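Local coordinates for porin protein associated with imipenem resistance (Acinetobacter baumannii, PDB 4FUV) that forms an eight-stranded beta-barrel of the outer membrane and probably takes part in the uptake of ornithine and imipenem, at residues G169-G174 / K212-G217; D71-Y76 / A101-N106. All coordinates share one frame; numbering follows the deposited sequence. Where two conformers were deposited one is given.

Contact 1: residues G169-G174 / K212-G217. With C8E ((hydroxyethyloxy)tri(ethyloxy)octane), chain J; C8E ((hydroxyethyloxy)tri(ethyloxy)octane), chain D; C8E ((hydroxyethyloxy)tri(ethyloxy)octane), chain K.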
# COMPACT_ATOMS: atom_id res chain seq x y z
N GLY A 169 -1.54 24.36 4.50
CA GLY A 169 -2.61 25.25 4.07
C GLY A 169 -2.82 25.22 2.57
O GLY A 169 -2.45 24.26 1.89
N ALA A 170 -3.39 26.30 2.05
CA ALA A 170 -3.58 26.40 0.61
C ALA A 170 -3.78 27.84 0.18
O ALA A 170 -4.38 28.64 0.90
CB ALA A 170 -4.78 25.53 0.17
N TYR A 171 -3.24 28.17 -0.99
CA TYR A 171 -3.47 29.46 -1.61
C TYR A 171 -4.62 29.31 -2.58
O TYR A 171 -4.70 28.31 -3.29
CB TYR A 171 -2.21 29.92 -2.36
CG TYR A 171 -1.00 30.15 -1.47
CD1 TYR A 171 -0.86 31.34 -0.76
CD2 TYR A 171 0.00 29.20 -1.37
CE1 TYR A 171 0.26 31.56 0.05
CE2 TYR A 171 1.12 29.42 -0.56
CZ TYR A 171 1.24 30.59 0.14
OH TYR A 171 2.36 30.79 0.93
N TYR A 172 -5.53 30.27 -2.61
CA TYR A 172 -6.53 30.32 -3.65
C TYR A 172 -5.89 31.03 -4.84
O TYR A 172 -5.74 32.25 -4.83
CB TYR A 172 -7.77 31.07 -3.20
CG TYR A 172 -8.75 31.36 -4.32
CD1 TYR A 172 -9.25 30.34 -5.13
CD2 TYR A 172 -9.20 32.65 -4.55
CE1 TYR A 172 -10.16 30.62 -6.16
CE2 TYR A 172 -10.12 32.93 -5.57
CZ TYR A 172 -10.58 31.91 -6.37
OH TYR A 172 -11.48 32.21 -7.37
N THR A 173 -5.53 30.25 -5.85
CA THR A 173 -4.79 30.75 -7.00
C THR A 173 -5.58 30.78 -8.29
O THR A 173 -5.18 31.43 -9.26
CB THR A 173 -3.58 29.84 -7.25
OG1 THR A 173 -4.05 28.49 -7.40
CG2 THR A 173 -2.64 29.90 -6.06
N GLY A 174 -6.70 30.06 -8.32
CA GLY A 174 -7.36 29.78 -9.58
C GLY A 174 -6.55 28.69 -10.28
O GLY A 174 -5.44 28.37 -9.84
N LYS A 212 -8.06 24.84 -8.31
CA LYS A 212 -8.09 26.27 -8.08
C LYS A 212 -7.37 26.67 -6.79
O LYS A 212 -7.26 27.85 -6.49
CB LYS A 212 -9.52 26.78 -8.07
CG LYS A 212 -10.15 26.67 -9.47
CD LYS A 212 -11.64 26.90 -9.44
CE LYS A 212 -12.25 26.57 -10.79
NZ LYS A 212 -12.06 27.71 -11.68
N TRP A 213 -6.86 25.67 -6.07
CA TRP A 213 -6.11 25.85 -4.84
C TRP A 213 -4.73 25.25 -4.99
O TRP A 213 -4.58 24.16 -5.55
CB TRP A 213 -6.82 25.17 -3.67
CG TRP A 213 -8.20 25.68 -3.48
CD1 TRP A 213 -9.33 25.27 -4.15
CD2 TRP A 213 -8.61 26.72 -2.59
NE1 TRP A 213 -10.41 26.00 -3.72
CE2 TRP A 213 -10.00 26.89 -2.76
CE3 TRP A 213 -7.93 27.52 -1.67
CZ2 TRP A 213 -10.72 27.83 -2.04
CZ3 TRP A 213 -8.65 28.45 -0.96
CH2 TRP A 213 -10.04 28.60 -1.14
N LEU A 214 -3.71 25.95 -4.50
CA LEU A 214 -2.37 25.39 -4.40
C LEU A 214 -2.13 24.98 -2.95
O LEU A 214 -1.99 25.85 -2.08
CB LEU A 214 -1.33 26.43 -4.84
CG LEU A 214 0.14 26.04 -4.67
CD1 LEU A 214 0.49 24.82 -5.54
CD2 LEU A 214 1.11 27.22 -4.97
N PRO A 215 -2.10 23.67 -2.69
CA PRO A 215 -1.89 23.16 -1.33
C PRO A 215 -0.43 23.33 -0.92
O PRO A 215 0.45 23.30 -1.77
CB PRO A 215 -2.23 21.66 -1.45
CG PRO A 215 -2.85 21.49 -2.82
CD PRO A 215 -2.28 22.58 -3.66
N VAL A 216 -0.19 23.53 0.38
CA VAL A 216 1.16 23.80 0.87
C VAL A 216 1.45 22.97 2.11
O VAL A 216 0.63 22.89 3.01
CB VAL A 216 1.33 25.28 1.27
CG1 VAL A 216 2.78 25.57 1.62
CG2 VAL A 216 0.87 26.17 0.15
N GLY A 217 2.62 22.35 2.14
CA GLY A 217 3.11 21.72 3.35
C GLY A 217 4.54 22.18 3.59
O GLY A 217 5.36 22.15 2.66
C8 C8E J . -7.14 25.24 4.01
O9 C8E J . -6.16 24.23 4.19
C10 C8E J . -6.51 23.34 5.23
C11 C8E J . -5.90 21.96 4.95
O18 C8E J . -7.61 22.43 -1.13
C19 C8E J . -8.97 22.63 -0.84
C20 C8E J . -9.03 23.55 0.37
O21 C8E J . -9.42 24.83 -0.09
C1 C8E D . 4.61 17.85 7.42
C2 C8E D . 3.59 18.85 6.89
C3 C8E D . 3.05 18.39 5.54
C5 C8E D . 0.87 19.20 1.65
C6 C8E D . 0.05 19.30 0.37
C7 C8E D . 0.70 18.54 -0.79
C8 C8E D . 1.64 19.40 -1.63
O9 C8E D . 1.39 19.25 -3.01
C10 C8E D . 1.95 20.30 -3.77
C11 C8E D . 1.97 19.98 -5.27
O12 C8E D . 0.85 20.56 -5.90
C13 C8E D . 1.05 20.89 -7.26
C14 C8E D . -0.22 21.56 -7.75
O15 C8E D . -1.25 21.17 -6.85
C16 C8E D . -2.39 20.62 -7.47
C17 C8E D . -3.56 20.69 -6.49
O18 C8E D . -4.04 19.39 -6.25
C8 C8E K . -9.26 32.36 1.19
O9 C8E K . -10.37 32.32 0.30
C10 C8E K . -10.58 33.56 -0.36
C11 C8E K . -11.78 33.45 -1.30
O12 C8E K . -12.32 34.75 -1.49
C13 C8E K . -11.63 35.47 -2.50
O15 C8E K . -9.46 37.03 -4.24
C16 C8E K . -8.27 37.09 -5.01
C17 C8E K . -7.92 35.66 -5.39
O18 C8E K . -7.06 35.65 -6.52
C19 C8E K . -7.08 34.39 -7.16
C20 C8E K . -8.30 34.30 -8.07
O21 C8E K . -7.93 33.88 -9.37
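Trp213 and Tyr172 meet as a non-hydrogen-bonded pair of two antiparallel barrel strands, on the face they share with Ala170 and Pro215. From its CB, 3.8 Å from Tyr171 O, the tryptophan carries its ring back over the partner strand, because CG stands anti to the carbonyl carbon (chi1 -58°). CE3 passes Ala170 CB at 4.2 Å; the small methyl lets the indole come across the partner strand. Farther out, CZ3 reaches Tyr172 CB at 3.6 Å, a CH-pi contact over one face of the six-membered ring, and CH2 at the tip also lies by that CB. The opposite face receives the terminal hydroxyl oxygen of a detergent: O21 of one C8E molecule lies 3.2 Å from Trp213 CD2, over the ring, with NE1 also nearby. The two aromatic rings lie obliquely, with planes at 47°.

Tyr171, Leu214 and Val216 occupy the other face, where Tyr171 CE2 presses against Val216 CG2 at 3.3 Å. Backbone bonds tie Gly169 to Val216 and Tyr171 to Leu214, in both directions. Past the strand end, Lys212 O accepts both Thr173 N (3.0 Å) and Gly174 N (2.9 Å) from the same face of its plane; glycine suits the positive phi there.

The chemistry is that of a membrane barrel wall: backbone polarity is spent between the strands, aromatic and proline surfaces meet detergent, probably where lipid would lie, and Tyr171, Leu214 and Val216 pack inward.

Contact 2: residues D71-Y76 / A101-N106; sequences DNNNVY and AAYLDN. With C8E ((hydroxyethyloxy)tri(ethyloxy)octane), chain C.
Asn72, Asn74 and Asn106 form a cluster of side-chain amides that bridges two antiparallel strands of the barrel, on the interior face of the wall. The acceptor at its centre is Asn106 OD1, which takes two N-H groups. Asn72 ND2 comes in on a lone pair at 2.8 Å, nearly straight at 168°, while Asn74 ND2, also 2.8 Å from Asn106 OD1, arrives slightly tilted from the carbonyl plane. Asn74 and Asn106 are thus linked amide to amide, their planes 29° apart; the return bond from Asn106 ND2 to Asn74 OD1 is weak.

Asn74 also stands in for a backbone acceptor in the strand pairing. With CG beside its backbone N (chi1 -52°), its amide swings toward the partner strand, and OD1 accepts Asp105 N at 2.9 Å almost head-on to the carbonyl oxygen. A side chain therefore takes the amide hydrogen that a regular pairing would give to Asn73 O, and the bond from Asn73 N to Asp105 O is weak. Asn73 O instead lies at the ring edge of Tyr103, 3.5 Å from CE1. Asparagine suits these places because one short amide both donates and accepts.

Regular pairing resumes at Val75 and Tyr103, bonded both ways through the backbone. Their side chains point outward, and Val75 CG2 touches C7 of a detergent chain at 3.6 Å. On the inner face, Tyr76 CB rests on Ala102 CB at 3.6 Å, and the tyrosine hydroxyl is hydrogen-bonded to Glu24 and Arg22.

Strand 42-56 continues the wall beyond 71-76, bonding to Asn72, Asn74 and Tyr76, whereas Tyr171 of strand 162-172 covers Tyr76, Ala102 and Leu104 from within.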
# COMPACT_ATOMS: atom_id res chain seq x y z
N ASP A 71 10.42 25.16 -9.66
CA ASP A 71 11.04 26.46 -9.43
C ASP A 71 10.05 27.34 -8.68
O ASP A 71 8.91 27.49 -9.10
CB ASP A 71 11.44 27.09 -10.77
CG ASP A 71 12.21 28.37 -10.61
OD1 ASP A 71 12.73 28.64 -9.51
OD2 ASP A 71 12.31 29.13 -11.61
N ASN A 72 10.49 27.90 -7.56
CA ASN A 72 9.61 28.70 -6.71
C ASN A 72 10.16 30.11 -6.47
O ASN A 72 11.38 30.33 -6.46
CB ASN A 72 9.35 28.00 -5.37
CG ASN A 72 9.11 26.50 -5.52
OD1 ASN A 72 10.06 25.70 -5.56
ND2 ASN A 72 7.85 26.10 -5.60
N ASN A 73 9.26 31.06 -6.29
CA ASN A 73 9.63 32.45 -6.05
C ASN A 73 8.44 33.15 -5.40
O ASN A 73 7.72 33.90 -6.04
CB ASN A 73 10.01 33.14 -7.36
CG ASN A 73 10.69 34.49 -7.14
OD1 ASN A 73 11.48 34.66 -6.20
ND2 ASN A 73 10.37 35.46 -7.98
N ASN A 74 8.26 32.87 -4.12
CA ASN A 74 7.08 33.30 -3.40
C ASN A 74 7.43 34.22 -2.23
O ASN A 74 8.39 33.96 -1.51
CB ASN A 74 6.36 32.07 -2.88
CG ASN A 74 6.10 31.05 -3.97
OD1 ASN A 74 5.48 31.36 -4.98
ND2 ASN A 74 6.61 29.84 -3.77
N VAL A 75 6.65 35.29 -2.07
CA VAL A 75 6.74 36.16 -0.90
C VAL A 75 5.40 36.13 -0.18
O VAL A 75 4.36 36.34 -0.81
CB VAL A 75 7.02 37.63 -1.28
CG1 VAL A 75 7.07 38.51 -0.02
CG2 VAL A 75 8.30 37.76 -2.07
N TYR A 76 5.40 35.91 1.13
CA TYR A 76 4.13 35.82 1.84
C TYR A 76 4.06 36.63 3.13
O TYR A 76 5.07 36.85 3.82
CB TYR A 76 3.76 34.35 2.11
CG TYR A 76 4.68 33.63 3.10
CD1 TYR A 76 4.44 33.70 4.48
CD2 TYR A 76 5.77 32.89 2.67
CE1 TYR A 76 5.27 33.04 5.39
CE2 TYR A 76 6.61 32.24 3.57
CZ TYR A 76 6.34 32.31 4.94
OH TYR A 76 7.14 31.68 5.88
N ALA A 101 -1.68 36.37 2.68
CA ALA A 101 -1.62 36.41 1.24
C ALA A 101 -0.20 36.32 0.72
O ALA A 101 0.78 36.53 1.45
CB ALA A 101 -2.29 37.68 0.71
N ALA A 102 -0.07 36.04 -0.56
CA ALA A 102 1.26 35.91 -1.10
C ALA A 102 1.33 36.29 -2.55
O ALA A 102 0.33 36.20 -3.28
CB ALA A 102 1.78 34.50 -0.89
N TYR A 103 2.51 36.75 -2.94
CA TYR A 103 2.90 36.79 -4.33
C TYR A 103 3.41 35.40 -4.63
O TYR A 103 4.28 34.90 -3.93
CB TYR A 103 4.03 37.82 -4.52
CG TYR A 103 4.67 37.76 -5.87
CD1 TYR A 103 5.74 36.91 -6.13
CD2 TYR A 103 4.20 38.56 -6.91
CE1 TYR A 103 6.32 36.85 -7.39
CE2 TYR A 103 4.78 38.52 -8.16
CZ TYR A 103 5.84 37.67 -8.40
OH TYR A 103 6.41 37.63 -9.66
N LEU A 104 2.89 34.77 -5.68
CA LEU A 104 3.24 33.41 -6.02
C LEU A 104 3.85 33.31 -7.42
O LEU A 104 3.39 33.98 -8.34
CB LEU A 104 1.99 32.52 -5.98
CG LEU A 104 1.38 32.41 -4.58
CD1 LEU A 104 0.06 31.69 -4.69
CD2 LEU A 104 2.34 31.64 -3.68
N ASP A 105 4.86 32.47 -7.58
CA ASP A 105 5.42 32.15 -8.89
C ASP A 105 6.04 30.77 -8.76
O ASP A 105 7.14 30.63 -8.23
CB ASP A 105 6.46 33.20 -9.33
CG ASP A 105 7.05 32.94 -10.71
OD1 ASP A 105 6.78 31.88 -11.32
OD2 ASP A 105 7.80 33.79 -11.20
N ASN A 106 5.32 29.77 -9.24
CA ASN A 106 5.74 28.38 -9.08
C ASN A 106 5.62 27.61 -10.40
O ASN A 106 4.54 27.54 -10.98
CB ASN A 106 4.90 27.69 -8.00
CG ASN A 106 5.02 28.38 -6.64
OD1 ASN A 106 5.93 28.08 -5.85
ND2 ASN A 106 4.10 29.30 -6.36
C1 C8E C . 11.83 38.57 4.34
C2 C8E C . 11.08 38.64 3.01
C3 C8E C . 11.95 39.23 1.91
C4 C8E C . 11.18 39.49 0.62
C5 C8E C . 11.82 38.78 -0.57
C6 C8E C . 11.75 39.57 -1.87
C7 C8E C . 11.60 38.62 -3.06
C8 C8E C . 11.45 39.38 -4.38
O9 C8E C . 10.92 38.53 -5.37
C10 C8E C . 9.54 38.75 -5.59

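In the fold
The two contacts belong to different parts of one barrel wall and meet through its interior, their centres about 11 Å apart. Tyr171 of contact 1 makes two of the joins: its CE1 touches Ala102 CB of contact 2 at 3.4 Å, and its CB lies near Leu104. Beside it, Thr173 CG2 approaches Leu104 CD1 at 3.5 Å. Leu214 CD2 rests 3.9 Å from Asn106 ND2, so an apolar side chain borders the amide cluster. Inward packing is thus continuous from 169-174 / 212-217 to 71-76 / 101-106, while the outward faces of both meet separate C8E detergent molecules, consistent with a membrane-facing surface.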